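General negative regulator of transcription subunit 2 (Saccharomyces cerevisiae, PDB 4BY6) is a core component of the CCR4-NOT complex, required for its integrity, and acts in the regulation of transcription and in mRNA deadenylation and turnover. Local coordinates at residues T148-M153 and R165-F170; T111-F116 and L130-R135; N136-K141 and F183-N188. All blocks are in the same frame, centred on the assembly; numbering follows the deposited sequence.

Contact 1 (T148-M153 and R165-F170); sequences TKDPMM and RGSYVF
Thr148 and Val169 form an antiparallel hydrogen-bonded pair where strand 145-149 runs beside strand 163-172, in the sheet of the C-terminal NOT-box domain, whose family belongs to the SH3 clan. Val169 N reaches Thr148 O at 2.8 Å, nearly in line with the C=O bond (163° at the oxygen), while Thr148 N returns a bond to Val169 O. Both side chains lie on the same face of the sheet, with Thr148 CG2 turned toward the neighbouring strand and OG1 turned to Asn136 O. Lys149 and Tyr168 follow as a non-hydrogen-bonded pair whose side chains diverge: the lysine leads off to a salt bridge with Glu154, and the phenol ring has Thr148 O at its edge and Lys149 CA set obliquely to it, while its hydroxyl meets Glu164.

Beyond Lys149 the chain leaves the strand into a type I turn, Asp150 to Met153, and here the side chains of Asp150 and Ser167 point at each other. Asp150 N bonds Ser167 O at 2.8 Å from above the carbonyl plane. With CG anti to its nitrogen (chi1 170°), Asp150 carries its carboxylate back over the serine, whose hydroxyl, also swung anti (chi1 180°), donates to OD1 on the anti side of that oxygen. Backbone and side chain thus grip the same two residues; Gln180 of the next strand is a further partner of the serine hydroxyl. Replacing Asp150 by an alanine would probably leave the Ser167 hydroxyl without its carboxylate acceptor, with the Asp150 N to Ser167 O bond remaining. Met153, its chain bent at chi3, curls back from the far end of the turn and sets CE 3.7 Å from Gly166 CA.

Contact 2 (T111-F116 and L130-R135); sequences TLFFLF and LELRKR
Leu112 and Leu132 make the apolar centre of this contact, their CA atoms 7.3 Å apart. Leu112 CD1 packs against Leu132 CD2 at 3.7 Å, and its CB lies over the CG and CD1 of the same leucine. Leu132 also meets an aromatic ring: CD1 comes obliquely to the CD1-CE1 side of Phe113, with CD2 a little farther along toward CZ. In Phe113 the first torsion (chi1 -71°) sets the ring anti to the carbonyl carbon, and although its CB does not point at the other helix, the end of the ring closes on Leu132. Trp137 and Phe171 pack against that ring too, one edge to face and the other stacked.

These residues join helices 109-118 and 123-134, a roughly antiparallel helical pair packed beside the beta sheet of the C-terminal domain. The short segments cross at -144° with their axes 10.4 Å apart, a separation bridged by branched and aromatic side chains.

The polar part lies at the end of helix 123-134. Arg135 grips Glu131 side-on, NE and NH2 both donating to the single oxygen OE2, which lies close to the guanidinium plane. NE to OE2 measures 2.7 Å and uses the anti lone pair, whereas NH2 comes from above the carboxylate plane. The third nitrogen, NH1, turns to Asp109 and to the carbonyl of Phe107, so the guanidinium also ties this helix to the start of helix 109-118.

Between the charged and apolar parts sits one methyl group. Leu112 CD1 lies over one face of the guanidinium, 3.5 Å from Arg135 NH1 and displaced toward its rim, and at the same 3.5 Å it touches Glu131 CG, the bend in the glutamate chain.

Contact 3 (N136-K141 and F183-N188); sequences NWRYHK and FLLFYN
Strand 138-140 and the end of strand 177-186 are not paired directly: the touching parts run 65° apart, with the CA atoms of His140 and Leu185 9.2 Å from each other, so side chains must span the gap. In this SH3-like domain the chain after strand 177-186 returns to strand 138-140, where Tyr139 and Lys141 make backbone bonds to Met191 and Ala189. The side chains of His140 and Leu185 lie alongside each other, running opposite ways, the CD1 methyl of the leucine meeting the imidazole edge at CD2, 4.1 Å away. ND1 of that ring is hydrogen-bonded to Leu143 N, which ties the imidazole to the turn after its own strand. Arg138 reaches out beside them; its NH2 lies 4.3 Å from Tyr187 CE1, edge against edge, while Leu185 CD2 approaches the guanidinium obliquely. Glu164 gathers both, accepting from the tyrosine hydroxyl and forming a long, weak ion pair with the arginine. At the far end Lys141, extended beyond CG, donates from NZ to Asn188 O at 2.7 Å, coming from 40° above the carbonyl plane.

In the fold
Contact 2 is the buried one, apolar at its centre with a salt bridge at the helix end; contacts 1 and 3 are partly buried and lie in the sheet. Contact 1 pairs adjacent strands through backbone bonds, whereas contact 3 relies on side chains between non-neighbouring strands and on a lysine-to-carbonyl bond just past their ends. Those two contacts adjoin, because strand 145-149 pairs with 138-140 and strand 163-172 with 177-186: Gly166 O lies 2.9 Å from Phe183 N, probably a hydrogen bond. Trp137 links all three, its ring touching Thr148 and Val169 of contact 1 and Phe113 of contact 2. Another protein's chain reaches contacts 2 and 3, but not contact 1.

Contact 1 (T148-M153 and R165-F170)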
# COMPACT_ATOMS: atom_id res chain seq x y z
N THR E 148 -21.20 28.46 24.12
CA THR E 148 -22.31 28.75 25.01
C THR E 148 -21.79 29.18 26.35
O THR E 148 -20.68 28.84 26.71
CB THR E 148 -23.30 27.56 25.15
OG1 THR E 148 -24.28 27.88 26.16
CG2 THR E 148 -22.59 26.29 25.58
N LYS E 149 -22.59 29.96 27.07
CA LYS E 149 -22.19 30.50 28.36
C LYS E 149 -21.77 29.41 29.36
O LYS E 149 -22.39 28.35 29.43
CB LYS E 149 -23.33 31.34 28.94
CG LYS E 149 -23.17 31.71 30.39
CD LYS E 149 -24.32 32.64 30.86
CE LYS E 149 -24.27 32.84 32.39
NZ LYS E 149 -25.15 33.94 32.89
N ASP E 150 -20.67 29.66 30.07
CA ASP E 150 -20.28 28.84 31.20
C ASP E 150 -21.07 29.34 32.40
O ASP E 150 -20.90 30.48 32.81
CB ASP E 150 -18.78 28.91 31.45
CG ASP E 150 -18.35 28.27 32.77
OD1 ASP E 150 -17.40 28.77 33.39
OD2 ASP E 150 -18.94 27.25 33.17
N PRO E 151 -21.97 28.49 32.94
CA PRO E 151 -22.93 28.90 33.97
C PRO E 151 -22.25 29.43 35.22
O PRO E 151 -22.85 30.23 35.95
CB PRO E 151 -23.69 27.61 34.29
CG PRO E 151 -23.47 26.72 33.12
CD PRO E 151 -22.09 27.06 32.63
N MET E 152 -21.00 29.02 35.45
CA MET E 152 -20.31 29.35 36.70
C MET E 152 -19.86 30.81 36.80
O MET E 152 -19.29 31.22 37.81
CB MET E 152 -19.12 28.40 36.90
CG MET E 152 -19.48 26.92 37.19
SD MET E 152 -20.20 26.57 38.82
CE MET E 152 -21.95 26.46 38.42
N MET E 153 -20.10 31.61 35.76
CA MET E 153 -19.73 33.03 35.83
C MET E 153 -20.64 33.91 34.95
O MET E 153 -21.09 33.50 33.87
CB MET E 153 -18.25 33.22 35.45
CG MET E 153 -17.61 34.49 36.02
SD MET E 153 -16.03 34.94 35.25
CE MET E 153 -16.56 35.62 33.67
N ARG E 165 -17.45 40.42 28.27
CA ARG E 165 -16.35 39.56 28.66
C ARG E 165 -16.89 38.50 29.58
O ARG E 165 -17.56 38.81 30.56
CB ARG E 165 -15.24 40.38 29.30
CG ARG E 165 -13.96 39.64 29.37
CD ARG E 165 -12.99 40.31 30.29
NE ARG E 165 -12.11 39.31 30.87
CZ ARG E 165 -11.15 39.58 31.74
NH1 ARG E 165 -10.92 40.83 32.12
NH2 ARG E 165 -10.41 38.59 32.22
N GLY E 166 -16.64 37.24 29.26
CA GLY E 166 -17.21 36.17 30.05
C GLY E 166 -16.59 34.82 29.84
O GLY E 166 -15.65 34.67 29.07
N SER E 167 -17.12 33.82 30.53
CA SER E 167 -16.63 32.45 30.41
C SER E 167 -17.55 31.64 29.50
O SER E 167 -18.77 31.66 29.66
CB SER E 167 -16.51 31.81 31.78
OG SER E 167 -16.04 30.48 31.63
N TYR E 168 -16.96 30.92 28.56
CA TYR E 168 -17.74 30.22 27.55
C TYR E 168 -17.17 28.84 27.33
O TYR E 168 -16.05 28.55 27.71
CB TYR E 168 -17.74 31.00 26.23
CG TYR E 168 -18.22 32.41 26.39
CD1 TYR E 168 -19.57 32.72 26.30
CD2 TYR E 168 -17.33 33.43 26.68
CE1 TYR E 168 -20.03 34.02 26.46
CE2 TYR E 168 -17.78 34.73 26.85
CZ TYR E 168 -19.12 35.01 26.74
OH TYR E 168 -19.56 36.31 26.91
N VAL E 169 -17.97 28.00 26.70
CA VAL E 169 -17.59 26.65 26.32
C VAL E 169 -17.73 26.62 24.81
O VAL E 169 -18.84 26.83 24.30
CB VAL E 169 -18.49 25.57 26.99
CG1 VAL E 169 -18.06 24.18 26.62
CG2 VAL E 169 -18.46 25.73 28.46
N PHE E 170 -16.61 26.43 24.12
CA PHE E 170 -16.56 26.33 22.66
C PHE E 170 -16.57 24.88 22.19
O PHE E 170 -15.91 24.02 22.78
CB PHE E 170 -15.29 27.00 22.13
CG PHE E 170 -15.29 28.49 22.21
CD1 PHE E 170 -14.99 29.14 23.39
CD2 PHE E 170 -15.53 29.25 21.08
CE1 PHE E 170 -14.97 30.55 23.45
CE2 PHE E 170 -15.51 30.64 21.13
CZ PHE E 170 -15.23 31.29 22.32

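Contact 2 (T111-F116 and L130-R135)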
# COMPACT_ATOMS: atom_id res chain seq x y z
N THR E 111 -24.50 15.42 18.23
CA THR E 111 -25.07 14.95 16.97
C THR E 111 -25.50 16.11 16.05
O THR E 111 -25.25 16.07 14.84
CB THR E 111 -26.24 14.00 17.23
OG1 THR E 111 -25.70 12.81 17.81
CG2 THR E 111 -26.98 13.63 15.94
N LEU E 112 -26.09 17.16 16.64
CA LEU E 112 -26.46 18.36 15.90
C LEU E 112 -25.21 19.06 15.31
O LEU E 112 -25.23 19.53 14.15
CB LEU E 112 -27.22 19.33 16.80
CG LEU E 112 -28.45 18.86 17.57
CD1 LEU E 112 -28.89 19.96 18.52
CD2 LEU E 112 -29.56 18.50 16.61
N PHE E 113 -24.14 19.14 16.10
CA PHE E 113 -22.90 19.71 15.61
C PHE E 113 -22.41 18.93 14.37
O PHE E 113 -22.02 19.52 13.36
CB PHE E 113 -21.82 19.69 16.69
CG PHE E 113 -22.06 20.65 17.80
CD1 PHE E 113 -22.69 21.87 17.57
CD2 PHE E 113 -21.62 20.35 19.09
CE1 PHE E 113 -22.88 22.77 18.60
CE2 PHE E 113 -21.81 21.25 20.14
CZ PHE E 113 -22.45 22.45 19.91
N PHE E 114 -22.41 17.61 14.49
CA PHE E 114 -22.01 16.73 13.41
C PHE E 114 -22.78 17.03 12.12
O PHE E 114 -22.20 17.25 11.05
CB PHE E 114 -22.23 15.28 13.81
CG PHE E 114 -21.83 14.30 12.78
CD1 PHE E 114 -20.56 13.74 12.79
CD2 PHE E 114 -22.73 13.92 11.78
CE1 PHE E 114 -20.17 12.82 11.83
CE2 PHE E 114 -22.35 12.99 10.80
CZ PHE E 114 -21.07 12.44 10.83
N LEU E 115 -24.10 17.02 12.23
CA LEU E 115 -24.94 17.35 11.08
C LEU E 115 -24.67 18.75 10.52
O LEU E 115 -24.50 18.91 9.31
CB LEU E 115 -26.41 17.23 11.48
CG LEU E 115 -26.86 15.80 11.65
CD1 LEU E 115 -28.25 15.79 12.30
CD2 LEU E 115 -26.85 15.08 10.28
N PHE E 116 -24.61 19.74 11.41
CA PHE E 116 -24.38 21.13 11.01
C PHE E 116 -23.05 21.31 10.24
O PHE E 116 -22.95 22.13 9.33
CB PHE E 116 -24.39 22.03 12.26
CG PHE E 116 -23.96 23.45 12.00
CD1 PHE E 116 -24.89 24.40 11.62
CD2 PHE E 116 -22.63 23.83 12.15
CE1 PHE E 116 -24.50 25.72 11.39
CE2 PHE E 116 -22.23 25.15 11.93
CZ PHE E 116 -23.17 26.10 11.55
N LEU E 130 -31.19 25.97 14.27
CA LEU E 130 -32.31 26.46 15.08
C LEU E 130 -32.40 25.76 16.43
O LEU E 130 -32.69 26.40 17.45
CB LEU E 130 -33.62 26.30 14.33
CG LEU E 130 -33.71 27.13 13.05
CD1 LEU E 130 -34.90 26.69 12.26
CD2 LEU E 130 -33.79 28.60 13.38
N GLU E 131 -32.15 24.45 16.43
CA GLU E 131 -32.21 23.65 17.64
C GLU E 131 -31.07 24.00 18.60
O GLU E 131 -31.25 24.09 19.82
CB GLU E 131 -32.18 22.17 17.27
CG GLU E 131 -32.18 21.25 18.45
CD GLU E 131 -33.49 21.25 19.21
OE1 GLU E 131 -34.53 21.62 18.64
OE2 GLU E 131 -33.45 20.87 20.41
N LEU E 132 -29.87 24.18 18.06
CA LEU E 132 -28.76 24.59 18.89
C LEU E 132 -29.02 25.97 19.46
O LEU E 132 -28.72 26.24 20.64
CB LEU E 132 -27.47 24.56 18.07
CG LEU E 132 -26.97 23.13 17.95
CD1 LEU E 132 -25.84 23.07 16.92
CD2 LEU E 132 -26.50 22.67 19.34
N ARG E 133 -29.59 26.82 18.62
CA ARG E 133 -29.95 28.16 19.03
C ARG E 133 -30.91 28.08 20.23
O ARG E 133 -30.74 28.79 21.22
CB ARG E 133 -30.55 28.93 17.85
CG ARG E 133 -30.56 30.42 18.02
CD ARG E 133 -29.18 30.98 17.80
NE ARG E 133 -29.09 32.35 18.28
CZ ARG E 133 -28.83 32.67 19.55
NH1 ARG E 133 -28.67 31.72 20.46
NH2 ARG E 133 -28.73 33.95 19.92
N LYS E 134 -31.89 27.17 20.14
CA LYS E 134 -32.87 26.97 21.20
C LYS E 134 -32.27 26.47 22.52
O LYS E 134 -32.77 26.79 23.60
CB LYS E 134 -33.93 25.99 20.72
CG LYS E 134 -34.76 25.38 21.82
CD LYS E 134 -35.90 24.59 21.25
CE LYS E 134 -36.60 23.77 22.31
NZ LYS E 134 -37.94 23.40 21.79
N ARG E 135 -31.21 25.69 22.43
CA ARG E 135 -30.51 25.18 23.61
C ARG E 135 -29.46 26.15 24.12
O ARG E 135 -28.54 25.77 24.87
CB ARG E 135 -29.85 23.85 23.28
CG ARG E 135 -30.84 22.84 22.83
CD ARG E 135 -30.17 21.57 22.38
NE ARG E 135 -31.17 20.69 21.81
CZ ARG E 135 -30.95 19.41 21.52
NH1 ARG E 135 -29.76 18.87 21.75
NH2 ARG E 135 -31.93 18.69 20.99

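Contact 3 (N136-K141 and F183-N188)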
# COMPACT_ATOMS: atom_id res chain seq x y z
N ASN E 136 -29.60 27.41 23.70
CA ASN E 136 -28.75 28.50 24.16
C ASN E 136 -27.27 28.38 23.71
O ASN E 136 -26.36 28.84 24.41
CB ASN E 136 -28.85 28.63 25.68
CG ASN E 136 -28.45 30.00 26.14
OD1 ASN E 136 -28.64 30.98 25.42
ND2 ASN E 136 -27.85 30.08 27.34
N TRP E 137 -27.03 27.76 22.56
CA TRP E 137 -25.74 27.85 21.89
C TRP E 137 -25.79 29.04 20.95
O TRP E 137 -26.82 29.32 20.35
CB TRP E 137 -25.43 26.58 21.08
CG TRP E 137 -25.03 25.44 21.91
CD1 TRP E 137 -25.85 24.51 22.48
CD2 TRP E 137 -23.70 25.08 22.28
NE1 TRP E 137 -25.11 23.59 23.18
CE2 TRP E 137 -23.79 23.92 23.08
CE3 TRP E 137 -22.44 25.63 22.02
CZ2 TRP E 137 -22.65 23.29 23.62
CZ3 TRP E 137 -21.32 25.01 22.56
CH2 TRP E 137 -21.44 23.85 23.34
N ARG E 138 -24.68 29.74 20.81
CA ARG E 138 -24.60 30.81 19.84
C ARG E 138 -23.49 30.49 18.83
O ARG E 138 -22.47 29.91 19.19
CB ARG E 138 -24.35 32.15 20.53
CG ARG E 138 -25.58 32.78 21.17
CD ARG E 138 -25.29 33.11 22.65
NE ARG E 138 -25.00 34.51 22.98
CZ ARG E 138 -24.54 34.92 24.17
NH1 ARG E 138 -24.30 34.03 25.12
NH2 ARG E 138 -24.30 36.21 24.40
N TYR E 139 -23.72 30.85 17.57
CA TYR E 139 -22.76 30.54 16.51
C TYR E 139 -21.83 31.72 16.16
O TYR E 139 -22.30 32.79 15.78
CB TYR E 139 -23.51 30.08 15.25
CG TYR E 139 -22.60 29.80 14.08
CD1 TYR E 139 -21.79 28.67 14.07
CD2 TYR E 139 -22.56 30.66 13.00
CE1 TYR E 139 -20.96 28.41 13.01
CE2 TYR E 139 -21.73 30.40 11.94
CZ TYR E 139 -20.93 29.28 11.94
OH TYR E 139 -20.11 29.03 10.86
N HIS E 140 -20.53 31.52 16.31
CA HIS E 140 -19.56 32.56 15.96
C HIS E 140 -19.26 32.58 14.47
O HIS E 140 -18.79 31.58 13.92
CB HIS E 140 -18.26 32.36 16.75
CG HIS E 140 -17.37 33.56 16.75
ND1 HIS E 140 -16.38 33.75 15.80
CD2 HIS E 140 -17.32 34.63 17.57
CE1 HIS E 140 -15.74 34.88 16.06
NE2 HIS E 140 -16.30 35.44 17.12
N LYS E 141 -19.51 33.72 13.84
CA LYS E 141 -19.45 33.84 12.38
C LYS E 141 -18.08 33.67 11.77
O LYS E 141 -17.94 32.98 10.74
CB LYS E 141 -19.99 35.20 11.96
CG LYS E 141 -21.43 35.44 12.31
CD LYS E 141 -21.70 36.90 12.10
CE LYS E 141 -23.09 37.30 12.49
NZ LYS E 141 -23.14 38.77 12.38
N PHE E 183 -13.28 34.85 27.46
CA PHE E 183 -13.31 35.37 26.11
C PHE E 183 -13.95 36.74 26.07
O PHE E 183 -14.93 37.01 26.80
CB PHE E 183 -14.05 34.39 25.22
CG PHE E 183 -13.80 34.57 23.77
CD1 PHE E 183 -12.71 33.97 23.17
CD2 PHE E 183 -14.66 35.30 22.99
CE1 PHE E 183 -12.49 34.11 21.81
CE2 PHE E 183 -14.45 35.44 21.65
CZ PHE E 183 -13.36 34.86 21.06
N LEU E 184 -13.38 37.61 25.22
CA LEU E 184 -13.99 38.89 24.90
C LEU E 184 -14.77 38.70 23.62
O LEU E 184 -14.21 38.53 22.56
CB LEU E 184 -12.95 39.99 24.75
CG LEU E 184 -13.58 41.30 24.29
CD1 LEU E 184 -14.38 41.91 25.42
CD2 LEU E 184 -12.53 42.26 23.84
N LEU E 185 -16.08 38.73 23.76
CA LEU E 185 -17.00 38.34 22.71
C LEU E 185 -17.75 39.53 22.14
O LEU E 185 -18.41 40.27 22.88
CB LEU E 185 -18.00 37.35 23.28
CG LEU E 185 -19.13 37.02 22.34
CD1 LEU E 185 -18.56 36.28 21.13
CD2 LEU E 185 -20.12 36.19 23.11
N PHE E 186 -17.69 39.69 20.82
CA PHE E 186 -18.36 40.80 20.17
C PHE E 186 -19.69 40.37 19.60
O PHE E 186 -19.75 39.40 18.86
CB PHE E 186 -17.48 41.38 19.06
CG PHE E 186 -16.44 42.32 19.56
CD1 PHE E 186 -15.22 41.84 20.03
CD2 PHE E 186 -16.68 43.68 19.61
CE1 PHE E 186 -14.25 42.72 20.52
CE2 PHE E 186 -15.72 44.56 20.10
CZ PHE E 186 -14.51 44.07 20.55
N TYR E 187 -20.75 41.11 19.94
CA TYR E 187 -22.09 40.70 19.55
C TYR E 187 -22.34 40.69 18.04
O TYR E 187 -23.12 39.88 17.56
CB TYR E 187 -23.12 41.59 20.23
CG TYR E 187 -23.10 41.57 21.74
CD1 TYR E 187 -23.40 40.41 22.45
CD2 TYR E 187 -22.80 42.71 22.47
CE1 TYR E 187 -23.38 40.39 23.84
CE2 TYR E 187 -22.78 42.70 23.85
CZ TYR E 187 -23.07 41.54 24.54
OH TYR E 187 -23.08 41.54 25.94
N ASN E 188 -21.69 41.58 17.28
CA ASN E 188 -21.81 41.55 15.81
C ASN E 188 -21.22 40.25 15.19
O ASN E 188 -21.38 39.99 13.99
CB ASN E 188 -21.18 42.81 15.16
CG ASN E 188 -19.66 42.88 15.27
OD1 ASN E 188 -19.00 42.03 15.88
ND2 ASN E 188 -19.08 43.90 14.66